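Local coordinates for nucleoprotein (PDB 4JNG), which encapsidates the viral RNA genome, shielding it from nucleases in a helical nucleocapsid that serves as template for transcription and replication, at residues B[29-34]-B[70-75]; B[33-38]-B[98-103]; B[43-48]-B[121-126]. All coordinates share one frame; numbering follows the deposited sequence.

Contact 1: B[29-34]-B[70-75]; sequences GKYGQQ and KFTVVN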
loop_
_atom_site.group_PDB
_atom_site.type_symbol
_atom_site.label_atom_id
_atom_site.label_comp_id
_atom_site.label_asym_id
_atom_site.label_seq_id
_atom_site.Cartn_x
_atom_site.Cartn_y
_atom_site.Cartn_z
ATOM N N GLY B 29 -1.045 38.784 -14.584
ATOM C CA GLY B 29 -0.908 40.019 -13.816
ATOM C C GLY B 29 0.189 39.971 -12.764
ATOM O O GLY B 29 0.989 40.907 -12.651
ATOM N N LYS B 30 0.249 38.878 -12.005
ATOM C CA LYS B 30 1.228 38.762 -10.921
ATOM C C LYS B 30 2.630 38.386 -11.386
ATOM O O LYS B 30 3.599 38.911 -10.857
ATOM C CB LYS B 30 0.770 37.736 -9.885
ATOM C CG LYS B 30 1.559 37.756 -8.577
ATOM C CD LYS B 30 0.777 37.047 -7.466
ATOM C CE LYS B 30 1.406 37.258 -6.094
ATOM N NZ LYS B 30 2.365 36.176 -5.720
ATOM N N TYR B 31 2.736 37.438 -12.319
ATOM C CA TYR B 31 4.028 36.840 -12.677
ATOM C C TYR B 31 4.460 37.065 -14.116
ATOM O O TYR B 31 5.580 36.713 -14.478
ATOM C CB TYR B 31 3.988 35.326 -12.438
ATOM C CG TYR B 31 3.755 34.937 -11.002
ATOM C CD1 TYR B 31 4.786 34.984 -10.080
ATOM C CD2 TYR B 31 2.500 34.496 -10.566
ATOM C CE1 TYR B 31 4.583 34.628 -8.762
ATOM C CE2 TYR B 31 2.288 34.134 -9.247
ATOM C CZ TYR B 31 3.336 34.204 -8.349
ATOM O OH TYR B 31 3.156 33.854 -7.030
ATOM N N GLY B 32 3.576 37.626 -14.934
ATOM C CA GLY B 32 3.775 37.667 -16.383
ATOM C C GLY B 32 5.077 38.297 -16.834
ATOM O O GLY B 32 5.715 37.800 -17.761
ATOM N N GLN B 33 5.486 39.379 -16.176
ATOM C CA GLN B 33 6.720 40.071 -16.556
ATOM C C GLN B 33 7.953 39.239 -16.235
ATOM O O GLN B 33 9.026 39.521 -16.753
ATOM C CB GLN B 33 6.825 41.438 -15.872
ATOM C CG GLN B 33 5.727 42.414 -16.266
ATOM C CD GLN B 33 5.765 42.768 -17.738
ATOM O OE1 GLN B 33 5.113 42.121 -18.560
ATOM N NE2 GLN B 33 6.543 43.786 -18.085
ATOM N N GLN B 34 7.804 38.221 -15.388
ATOM C CA GLN B 34 8.937 37.390 -14.990
ATOM C C GLN B 34 9.072 36.096 -15.783
ATOM O O GLN B 34 10.054 35.370 -15.619
ATOM C CB GLN B 34 8.855 37.049 -13.507
ATOM C CG GLN B 34 8.772 38.251 -12.584
ATOM C CD GLN B 34 8.691 37.871 -11.118
ATOM O OE1 GLN B 34 7.772 38.288 -10.413
ATOM N NE2 GLN B 34 9.642 37.068 -10.649
ATOM N N LYS B 70 10.071 32.998 -8.204
ATOM C CA LYS B 70 9.403 32.477 -7.001
ATOM C C LYS B 70 7.879 32.597 -7.057
ATOM O O LYS B 70 7.354 33.693 -7.214
ATOM C CB LYS B 70 9.880 33.215 -5.744
ATOM C CG LYS B 70 9.281 32.619 -4.467
ATOM C CD LYS B 70 9.511 33.490 -3.244
ATOM C CE LYS B 70 10.603 32.931 -2.349
ATOM N NZ LYS B 70 11.200 33.994 -1.497
ATOM N N PHE B 71 7.192 31.474 -6.858
ATOM C CA PHE B 71 5.729 31.401 -6.898
ATOM C C PHE B 71 5.168 30.991 -5.543
ATOM O O PHE B 71 5.683 30.071 -4.916
ATOM C CB PHE B 71 5.288 30.354 -7.913
ATOM C CG PHE B 71 5.706 30.655 -9.314
ATOM C CD1 PHE B 71 6.975 30.313 -9.762
ATOM C CD2 PHE B 71 4.825 31.266 -10.196
ATOM C CE1 PHE B 71 7.369 30.600 -11.058
ATOM C CE2 PHE B 71 5.212 31.554 -11.493
ATOM C CZ PHE B 71 6.485 31.219 -11.925
ATOM N N THR B 72 4.105 31.661 -5.105
ATOM C CA THR B 72 3.376 31.241 -3.916
ATOM C C THR B 72 2.312 30.238 -4.337
ATOM O O THR B 72 1.404 30.566 -5.103
ATOM C CB THR B 72 2.740 32.427 -3.179
ATOM O OG1 THR B 72 3.785 33.240 -2.633
ATOM C CG2 THR B 72 1.853 31.946 -2.027
ATOM N N VAL B 73 2.443 29.019 -3.825
ATOM C CA VAL B 73 1.617 27.891 -4.234
ATOM C C VAL B 73 0.763 27.414 -3.041
ATOM O O VAL B 73 1.265 27.271 -1.928
ATOM C CB VAL B 73 2.525 26.745 -4.743
ATOM C CG1 VAL B 73 1.705 25.571 -5.259
ATOM C CG2 VAL B 73 3.480 27.252 -5.835
ATOM N N VAL B 74 -0.524 27.180 -3.283
ATOM C CA VAL B 74 -1.401 26.533 -2.302
ATOM C C VAL B 74 -1.152 25.022 -2.329
ATOM O O VAL B 74 -1.223 24.389 -3.380
ATOM C CB VAL B 74 -2.885 26.855 -2.566
ATOM C CG1 VAL B 74 -3.809 26.023 -1.682
ATOM C CG2 VAL B 74 -3.132 28.332 -2.312
ATOM N N ASN B 75 -0.833 24.472 -1.162
ATOM C CA ASN B 75 -0.466 23.075 -1.021
ATOM C C ASN B 75 -1.653 22.265 -0.493
ATOM O O ASN B 75 -1.898 22.243 0.714
ATOM C CB ASN B 75 0.732 22.948 -0.076
ATOM C CG ASN B 75 1.126 21.502 0.197
ATOM O OD1 ASN B 75 0.595 20.560 -0.413
ATOM N ND2 ASN B 75 2.067 21.320 1.126
HETATM O O HOH W 1 5.071 35.340 -5.308
HETATM O O HOH W 2 8.043 36.378 -8.268
HETATM O O HOH W 3 10.958 35.526 -7.995
#
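Tyr31 OH receives the backbone N-H of Thr72 across the contact, 3.1 Å from N to OH and nearly straight (166°). Lys30 NZ, from the same helical turn, donates to that hydroxyl too, 2.8 Å from NZ to OH, so two donors fix the phenol oxygen. Hydrophobic contact follows along the ring. With CG anti to the carbonyl carbon (chi1 -62°), the Tyr31 ring is carried toward strand 69-74. Phe71 CD2 sits over the centre of one Tyr31 face, 3.7 Å from Tyr31 CE1, while Lys30 CG covers the opposite face nearer its rim. The two aromatic planes meet at 34°, an oblique pair with centroids 4.5 Å apart. These contacts dock the end region of helix 20-31 against strand 69-74 of the beta hairpin formed with strand 61-66. Phe71 and Val73 spend their backbone hydrogen bonds on that partner strand, through Leu64 and Val62, which leaves the Thr72 N-H turned toward the helix; Thr72 OG1 is engaged by Asp63. Lys70 O lies at the Tyr31 edge, 3.3 Å from CE1. A water donates to Lys70 O (3.0 Å) and Gln34 OE1 (2.9 Å), and a second accepts from Lys70 N at 2.7 Å and, only weakly, from Gln34 NE2.

Contact 2: B[33-38]-B[98-103]; sequences QQLNFG and GYLARW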
loop_
_atom_site.group_PDB
_atom_site.type_symbol
_atom_site.label_atom_id
_atom_site.label_comp_id
_atom_site.label_asym_id
_atom_site.label_seq_id
_atom_site.Cartn_x
_atom_site.Cartn_y
_atom_site.Cartn_z
ATOM N N GLN B 33 5.486 39.379 -16.176
ATOM C CA GLN B 33 6.720 40.071 -16.556
ATOM C C GLN B 33 7.953 39.239 -16.235
ATOM O O GLN B 33 9.026 39.521 -16.753
ATOM C CB GLN B 33 6.825 41.438 -15.872
ATOM C CG GLN B 33 5.727 42.414 -16.266
ATOM C CD GLN B 33 5.765 42.768 -17.738
ATOM O OE1 GLN B 33 5.113 42.121 -18.560
ATOM N NE2 GLN B 33 6.543 43.786 -18.085
ATOM N N GLN B 34 7.804 38.221 -15.388
ATOM C CA GLN B 34 8.937 37.390 -14.990
ATOM C C GLN B 34 9.072 36.096 -15.783
ATOM O O GLN B 34 10.054 35.370 -15.619
ATOM C CB GLN B 34 8.855 37.049 -13.507
ATOM C CG GLN B 34 8.772 38.251 -12.584
ATOM C CD GLN B 34 8.691 37.871 -11.118
ATOM O OE1 GLN B 34 7.772 38.288 -10.413
ATOM N NE2 GLN B 34 9.642 37.068 -10.649
ATOM N N LEU B 35 8.092 35.779 -16.627
ATOM C CA LEU B 35 8.101 34.488 -17.310
ATOM C C LEU B 35 8.982 34.490 -18.553
ATOM O O LEU B 35 9.056 35.476 -19.279
ATOM C CB LEU B 35 6.690 34.078 -17.699
ATOM C CG LEU B 35 5.754 33.835 -16.526
ATOM C CD1 LEU B 35 4.350 33.669 -17.062
ATOM C CD2 LEU B 35 6.195 32.625 -15.717
ATOM N N ASN B 36 9.654 33.369 -18.769
ATOM C CA ASN B 36 10.323 33.079 -20.029
ATOM C C ASN B 36 10.325 31.568 -20.201
ATOM O O ASN B 36 9.966 30.850 -19.277
ATOM C CB ASN B 36 11.748 33.640 -20.050
ATOM C CG ASN B 36 12.608 33.102 -18.928
ATOM O OD1 ASN B 36 13.004 31.938 -18.933
ATOM N ND2 ASN B 36 12.914 33.957 -17.961
ATOM N N PHE B 37 10.754 31.091 -21.362
ATOM C CA PHE B 37 10.715 29.665 -21.665
ATOM C C PHE B 37 11.647 28.815 -20.804
ATOM O O PHE B 37 11.415 27.619 -20.652
ATOM C CB PHE B 37 11.011 29.415 -23.149
ATOM C CG PHE B 37 9.986 29.992 -24.096
ATOM C CD1 PHE B 37 8.711 30.335 -23.672
ATOM C CD2 PHE B 37 10.299 30.157 -25.436
ATOM C CE1 PHE B 37 7.780 30.848 -24.556
ATOM C CE2 PHE B 37 9.369 30.671 -26.322
ATOM C CZ PHE B 37 8.110 31.015 -25.884
ATOM N N GLY B 38 12.702 29.413 -20.257
ATOM C CA GLY B 38 13.582 28.706 -19.319
ATOM C C GLY B 38 12.856 28.410 -18.018
ATOM O O GLY B 38 13.016 27.339 -17.424
ATOM N N GLY B 98 -1.373 24.510 -15.876
ATOM C CA GLY B 98 -2.312 24.900 -16.925
ATOM C C GLY B 98 -2.089 26.335 -17.389
ATOM O O GLY B 98 -2.072 26.619 -18.594
ATOM N N TYR B 99 -1.908 27.244 -16.440
ATOM C CA TYR B 99 -1.651 28.636 -16.799
ATOM C C TYR B 99 -0.381 28.756 -17.651
ATOM O O TYR B 99 -0.422 29.385 -18.697
ATOM C CB TYR B 99 -1.556 29.538 -15.566
ATOM C CG TYR B 99 -2.822 29.650 -14.742
ATOM C CD1 TYR B 99 -4.081 29.312 -15.264
ATOM C CD2 TYR B 99 -2.767 30.118 -13.435
ATOM C CE1 TYR B 99 -5.229 29.432 -14.494
ATOM C CE2 TYR B 99 -3.913 30.239 -12.663
ATOM C CZ TYR B 99 -5.137 29.899 -13.197
ATOM O OH TYR B 99 -6.260 30.034 -12.419
ATOM N N LEU B 100 0.704 28.107 -17.228
ATOM C CA LEU B 100 1.997 28.182 -17.940
ATOM C C LEU B 100 1.917 27.588 -19.342
ATOM O O LEU B 100 2.468 28.152 -20.286
ATOM C CB LEU B 100 3.131 27.517 -17.151
ATOM C CG LEU B 100 3.707 28.259 -15.942
ATOM C CD1 LEU B 100 4.642 27.337 -15.170
ATOM C CD2 LEU B 100 4.451 29.540 -16.327
ATOM N N ALA B 101 1.237 26.456 -19.475
ATOM C CA ALA B 101 0.968 25.865 -20.792
ATOM C C ALA B 101 0.206 26.841 -21.689
ATOM O O ALA B 101 0.546 27.014 -22.858
ATOM C CB ALA B 101 0.191 24.564 -20.652
ATOM N N ARG B 102 -0.815 27.473 -21.126
ATOM C CA ARG B 102 -1.607 28.460 -21.832
ATOM C C ARG B 102 -0.768 29.685 -22.209
ATOM O O ARG B 102 -0.945 30.252 -23.283
ATOM C CB ARG B 102 -2.803 28.872 -20.971
ATOM C CG ARG B 102 -3.560 30.101 -21.437
ATOM C CD ARG B 102 -4.377 29.851 -22.682
ATOM N NE ARG B 102 -5.762 30.225 -22.418
ATOM C CZ ARG B 102 -6.253 31.459 -22.489
ATOM N NH1 ARG B 102 -5.500 32.497 -22.848
ATOM N NH2 ARG B 102 -7.520 31.654 -22.198
ATOM N N TRP B 103 0.125 30.098 -21.315
ATOM C CA TRP B 103 1.018 31.217 -21.595
ATOM C C TRP B 103 1.930 30.893 -22.782
ATOM O O TRP B 103 2.086 31.716 -23.676
ATOM C CB TRP B 103 1.831 31.596 -20.359
ATOM C CG TRP B 103 2.885 32.619 -20.635
ATOM C CD1 TRP B 103 2.703 33.958 -20.793
ATOM C CD2 TRP B 103 4.281 32.381 -20.805
ATOM N NE1 TRP B 103 3.904 34.578 -21.044
ATOM C CE2 TRP B 103 4.891 33.630 -21.064
ATOM C CE3 TRP B 103 5.078 31.233 -20.771
ATOM C CZ2 TRP B 103 6.262 33.763 -21.279
ATOM C CZ3 TRP B 103 6.439 31.363 -20.982
ATOM C CH2 TRP B 103 7.019 32.622 -21.241
#
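The turn between helix 20-31 and helix 37-45, with the N-cap that starts the second helix, packs here against helix 93-110. Asn36 is the N-cap residue: its OD1 accepts from Val39 N and, weakly, from Gly38 N (2.9 Å from OD1, bent to 121°). Its backbone serves the contact instead, since Asn36 CA lies 3.5 Å from Trp103 CH2.

Trp103 is the main surface on the helix side. With CG anti to the backbone N (chi1 173°), the indole reaches out from helix 93-110 and runs past Leu35 in the opposite sense. Leu35 CB stands over the six-membered ring, 3.8 Å from its centroid and 19° off the normal, which meets the geometry of a CH-pi contact. Leu35 CD1 is about equally far from all five atoms of the pyrrole part, for instance 4.0 Å from Trp103 CG, so one leucine spans both rings on a single face. The other methyl, Leu35 CD2, turns to Leu100 CD2 at 3.6 Å. Phe37 presents its ring edge to the far corner of the indole, CD1 being 3.7 Å from Trp103 CZ3; this aromatic pair is oblique.

Tyr24 and Ile28 of helix 20-31 also touch Trp103, and Phe37 extends the packing onto helix 112-121. No hydrogen bond crosses between 33-38 and 98-103. Cohesion therefore rests on shape and dispersion, with Asn36 OD1 used in capping the helix that follows.

Contact 3: B[43-48]-B[121-126]; sequences FFLNQK and QIVMPL. With nucleotides of chain A.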
loop_
_atom_site.group_PDB
_atom_site.type_symbol
_atom_site.label_atom_id
_atom_site.label_comp_id
_atom_site.label_asym_id
_atom_site.label_seq_id
_atom_site.Cartn_x
_atom_site.Cartn_y
_atom_site.Cartn_z
ATOM N N PHE B 43 9.900 24.354 -14.723
ATOM C CA PHE B 43 8.644 23.919 -14.121
ATOM C C PHE B 43 8.259 22.519 -14.582
ATOM O O PHE B 43 8.073 21.629 -13.753
ATOM C CB PHE B 43 7.484 24.872 -14.397
ATOM C CG PHE B 43 6.189 24.393 -13.821
ATOM C CD1 PHE B 43 5.895 24.607 -12.485
ATOM C CD2 PHE B 43 5.285 23.681 -14.597
ATOM C CE1 PHE B 43 4.715 24.133 -11.937
ATOM C CE2 PHE B 43 4.108 23.211 -14.056
ATOM C CZ PHE B 43 3.816 23.441 -12.722
ATOM N N PHE B 44 8.157 22.325 -15.896
ATOM C CA PHE B 44 7.567 21.085 -16.429
ATOM C C PHE B 44 8.441 19.844 -16.275
ATOM O O PHE B 44 7.922 18.735 -16.293
ATOM C CB PHE B 44 7.131 21.248 -17.887
ATOM C CG PHE B 44 5.899 22.082 -18.047
ATOM C CD1 PHE B 44 4.664 21.591 -17.631
ATOM C CD2 PHE B 44 5.960 23.352 -18.607
ATOM C CE1 PHE B 44 3.523 22.353 -17.764
ATOM C CE2 PHE B 44 4.816 24.121 -18.738
ATOM C CZ PHE B 44 3.596 23.622 -18.309
ATOM N N LEU B 45 9.752 20.006 -16.121
ATOM C CA LEU B 45 10.590 18.847 -15.804
ATOM C C LEU B 45 10.622 18.520 -14.303
ATOM O O LEU B 45 10.911 17.384 -13.928
ATOM C CB LEU B 45 12.004 19.030 -16.350
ATOM C CG LEU B 45 12.049 19.027 -17.882
ATOM C CD1 LEU B 45 13.327 19.679 -18.380
ATOM C CD2 LEU B 45 11.903 17.618 -18.432
ATOM N N ASN B 46 10.314 19.502 -13.453
ATOM C CA ASN B 46 10.371 19.324 -12.002
ATOM C C ASN B 46 8.998 19.300 -11.336
ATOM O O ASN B 46 8.882 19.475 -10.122
ATOM C CB ASN B 46 11.231 20.421 -11.385
ATOM C CG ASN B 46 12.689 20.275 -11.745
ATOM O OD1 ASN B 46 13.147 20.810 -12.750
ATOM N ND2 ASN B 46 13.431 19.548 -10.923
ATOM N N GLN B 47 7.963 19.058 -12.133
ATOM C CA GLN B 47 6.603 19.197 -11.665
ATOM C C GLN B 47 6.198 18.000 -10.802
ATOM O O GLN B 47 5.533 18.170 -9.786
ATOM C CB GLN B 47 5.638 19.361 -12.838
ATOM C CG GLN B 47 4.192 19.494 -12.384
ATOM C CD GLN B 47 3.207 19.621 -13.523
ATOM O OE1 GLN B 47 3.523 19.339 -14.674
ATOM N NE2 GLN B 47 1.984 20.027 -13.194
ATOM N N LYS B 48 6.592 16.801 -11.219
ATOM C CA LYS B 48 6.406 15.601 -10.415
ATOM C C LYS B 48 7.171 15.695 -9.096
ATOM O O LYS B 48 6.646 15.328 -8.035
ATOM C CB LYS B 48 6.837 14.364 -11.207
ATOM C CG LYS B 48 6.825 13.056 -10.423
ATOM C CD LYS B 48 6.321 11.899 -11.274
ATOM C CE LYS B 48 6.906 10.568 -10.830
ATOM N NZ LYS B 48 6.292 9.432 -11.573
ATOM N N GLN B 121 13.520 24.620 -26.309
ATOM C CA GLN B 121 13.767 24.684 -24.862
ATOM C C GLN B 121 12.828 23.829 -24.000
ATOM O O GLN B 121 13.271 23.224 -23.025
ATOM C CB GLN B 121 13.654 26.123 -24.378
ATOM C CG GLN B 121 14.771 27.039 -24.816
ATOM C CD GLN B 121 14.485 28.455 -24.390
ATOM O OE1 GLN B 121 13.817 29.205 -25.100
ATOM N NE2 GLN B 121 14.961 28.822 -23.209
ATOM N N ILE B 122 11.546 23.784 -24.354
ATOM C CA ILE B 122 10.516 23.206 -23.467
ATOM C C ILE B 122 10.171 21.745 -23.759
ATOM O O ILE B 122 9.890 21.364 -24.901
ATOM C CB ILE B 122 9.237 24.067 -23.478
ATOM C CG1 ILE B 122 9.569 25.475 -22.984
ATOM C CG2 ILE B 122 8.144 23.452 -22.605
ATOM C CD1 ILE B 122 8.500 26.495 -23.286
ATOM N N VAL B 123 10.165 20.946 -22.692
ATOM C CA VAL B 123 9.933 19.518 -22.764
ATOM C C VAL B 123 8.671 19.164 -21.976
ATOM O O VAL B 123 8.528 19.549 -20.824
ATOM C CB VAL B 123 11.141 18.753 -22.193
ATOM C CG1 VAL B 123 10.983 17.267 -22.422
ATOM C CG2 VAL B 123 12.434 19.235 -22.848
ATOM N N MET B 124 7.755 18.443 -22.609
ATOM C CA MET B 124 6.535 17.969 -21.945
ATOM C C MET B 124 6.651 16.457 -21.793
ATOM O O MET B 124 6.260 15.707 -22.689
ATOM C CB MET B 124 5.295 18.345 -22.763
ATOM C CG MET B 124 3.950 18.152 -22.059
ATOM S SD MET B 124 3.665 19.200 -20.610
ATOM C CE MET B 124 4.104 20.816 -21.252
ATOM N N PRO B 125 7.214 16.000 -20.662
ATOM C CA PRO B 125 7.252 14.568 -20.405
ATOM C C PRO B 125 5.878 14.079 -19.987
ATOM O O PRO B 125 5.527 14.138 -18.817
ATOM C CB PRO B 125 8.259 14.434 -19.256
ATOM C CG PRO B 125 8.725 15.801 -18.928
ATOM C CD PRO B 125 7.750 16.757 -19.527
ATOM N N LEU B 126 5.117 13.610 -20.963
ATOM C CA LEU B 126 3.715 13.216 -20.792
ATOM C C LEU B 126 3.155 13.109 -22.200
ATOM O O LEU B 126 2.441 12.164 -22.535
ATOM C CB LEU B 126 2.914 14.250 -19.982
ATOM C CG LEU B 126 2.727 13.972 -18.493
ATOM C CD1 LEU B 126 2.724 15.249 -17.665
ATOM C CD2 LEU B 126 1.443 13.193 -18.269
ATOM P P U A 29 4.961 7.682 -15.982
ATOM O OP1 U A 29 5.949 6.737 -16.561
ATOM O OP2 U A 29 4.795 7.758 -14.508
ATOM O "O5'" U A 29 5.261 9.155 -16.507
ATOM C "C5'" U A 29 5.717 9.391 -17.851
ATOM C "C4'" U A 29 6.616 10.602 -17.876
ATOM O "O4'" U A 29 5.867 11.759 -17.404
ATOM C "C3'" U A 29 7.858 10.512 -16.991
ATOM O "O3'" U A 29 8.979 11.123 -17.628
ATOM C "C2'" U A 29 7.434 11.283 -15.745
ATOM O "O2'" U A 29 8.482 11.796 -14.952
ATOM C "C1'" U A 29 6.586 12.390 -16.367
ATOM N N1 U A 29 5.634 13.031 -15.446
ATOM C C2 U A 29 5.462 14.400 -15.544
ATOM O O2 U A 29 6.042 15.085 -16.368
ATOM N N3 U A 29 4.576 14.935 -14.642
ATOM C C4 U A 29 3.863 14.263 -13.673
ATOM O O4 U A 29 3.104 14.891 -12.933
ATOM C C5 U A 29 4.101 12.853 -13.629
ATOM C C6 U A 29 4.955 12.298 -14.496
ATOM P P U A 30 10.337 10.298 -17.904
ATOM O OP1 U A 30 10.061 8.851 -17.719
ATOM O OP2 U A 30 11.425 10.950 -17.131
ATOM O "O5'" U A 30 10.592 10.544 -19.458
ATOM C "C5'" U A 30 10.022 11.696 -20.087
ATOM C "C4'" U A 30 10.625 11.969 -21.446
ATOM O "O4'" U A 30 10.724 13.413 -21.614
ATOM C "C3'" U A 30 12.026 11.429 -21.722
ATOM O "O3'" U A 30 11.984 10.136 -22.325
ATOM C "C2'" U A 30 12.571 12.453 -22.711
ATOM O "O2'" U A 30 12.126 12.241 -24.035
ATOM C "C1'" U A 30 11.984 13.749 -22.161
ATOM N N1 U A 30 12.806 14.368 -21.110
ATOM C C2 U A 30 13.796 15.245 -21.508
ATOM O O2 U A 30 13.999 15.529 -22.676
ATOM N N3 U A 30 14.529 15.790 -20.485
ATOM C C4 U A 30 14.389 15.548 -19.135
ATOM O O4 U A 30 15.135 16.117 -18.337
ATOM C C5 U A 30 13.352 14.620 -18.804
ATOM C C6 U A 30 12.613 14.075 -19.777
ATOM P P U A 28 1.459 7.046 -11.977
ATOM O OP1 U A 28 2.193 5.757 -11.931
ATOM O OP2 U A 28 1.938 8.186 -11.157
ATOM O "O5'" U A 28 1.372 7.492 -13.505
ATOM C "C5'" U A 28 1.281 6.510 -14.554
ATOM C "C4'" U A 28 1.239 7.177 -15.907
ATOM O "O4'" U A 28 0.064 8.015 -16.011
ATOM C "C3'" U A 28 2.397 8.113 -16.211
ATOM O "O3'" U A 28 3.536 7.374 -16.633
ATOM C "C2'" U A 28 1.813 9.030 -17.282
ATOM O "O2'" U A 28 1.956 8.551 -18.603
ATOM C "C1'" U A 28 0.343 9.121 -16.854
ATOM N N1 U A 28 0.030 10.353 -16.117
ATOM C C2 U A 28 -0.682 11.336 -16.775
ATOM O O2 U A 28 -1.057 11.223 -17.930
ATOM N N3 U A 28 -0.942 12.459 -16.029
ATOM C C4 U A 28 -0.571 12.696 -14.722
ATOM O O4 U A 28 -0.882 13.760 -14.187
ATOM C C5 U A 28 0.165 11.632 -14.110
ATOM C C6 U A 28 0.437 10.527 -14.813
#
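The backbone N of Met124 is hydrogen-bonded to Tyr141 OH, and the side chain of the same residue sets its methyl squarely on the ring of Phe44. Met124 CE stands 3.7 Å from the Phe44 ring centroid and 10° off the normal, a CH-pi contact over the centre of the face; Met124 SD is more oblique, 4.5 Å from the Phe44 centroid, and makes this a Met-aromatic pair. Bends at chi2 (65°) and chi3 (49°) curl the methionine chain back to the ring, although its CB starts out away from 43-48. Phe43 CD2 covers the opposite face of Phe44, so the ring is sandwiched. Val123 O approaches Phe44 CB at 3.7 Å, but no hydrogen bond joins the two segments.

The junction of helices 37-45 and 47-56 and the extended chain after helix 112-121 together form part of the RNA-binding surface. Leu45 CD2 works on two sides: it packs on Pro125 CG (3.7 Å) and Val123 CB, and meets the base of U30 of chain A, 3.3 Å from its C4. Val123 CG1 touches U30 as well, near O2. Around U29 of chain A, Lys48, an experimentally established RNA-binding residue, lays its aliphatic chain along the base with CD 3.4 Å from C5, while Leu126 CD1 lies 3.6 Å from N3. The other methyl of Leu126, CD2, lies against the base of U28. Asn46 packs on Phe7 of a neighbouring subunit.

Contact 3 is buried and faces the RNA, whereas contacts 1 and 2 are partly buried and lie farther from the centre of the chain, at about 17 Å and 13 Å between centres against 11 Å. Chemistry follows place: contact 1 has the single direct cross-segment hydrogen bond of the three and uses waters at its exposed rim, while contacts 2 and 3 are apolar between their protein segments. The ranges of contacts 1 and 2 overlap at Gln33 and Gln34, and the two touch through Phe71 CZ and Leu35 CD2 (4.1 Å). Helix 37-45 serves both contacts 2 and 3, which meet where Leu100 CD1 lies 3.6 Å from Phe43 CG. Contacts 1 and 3 do not touch.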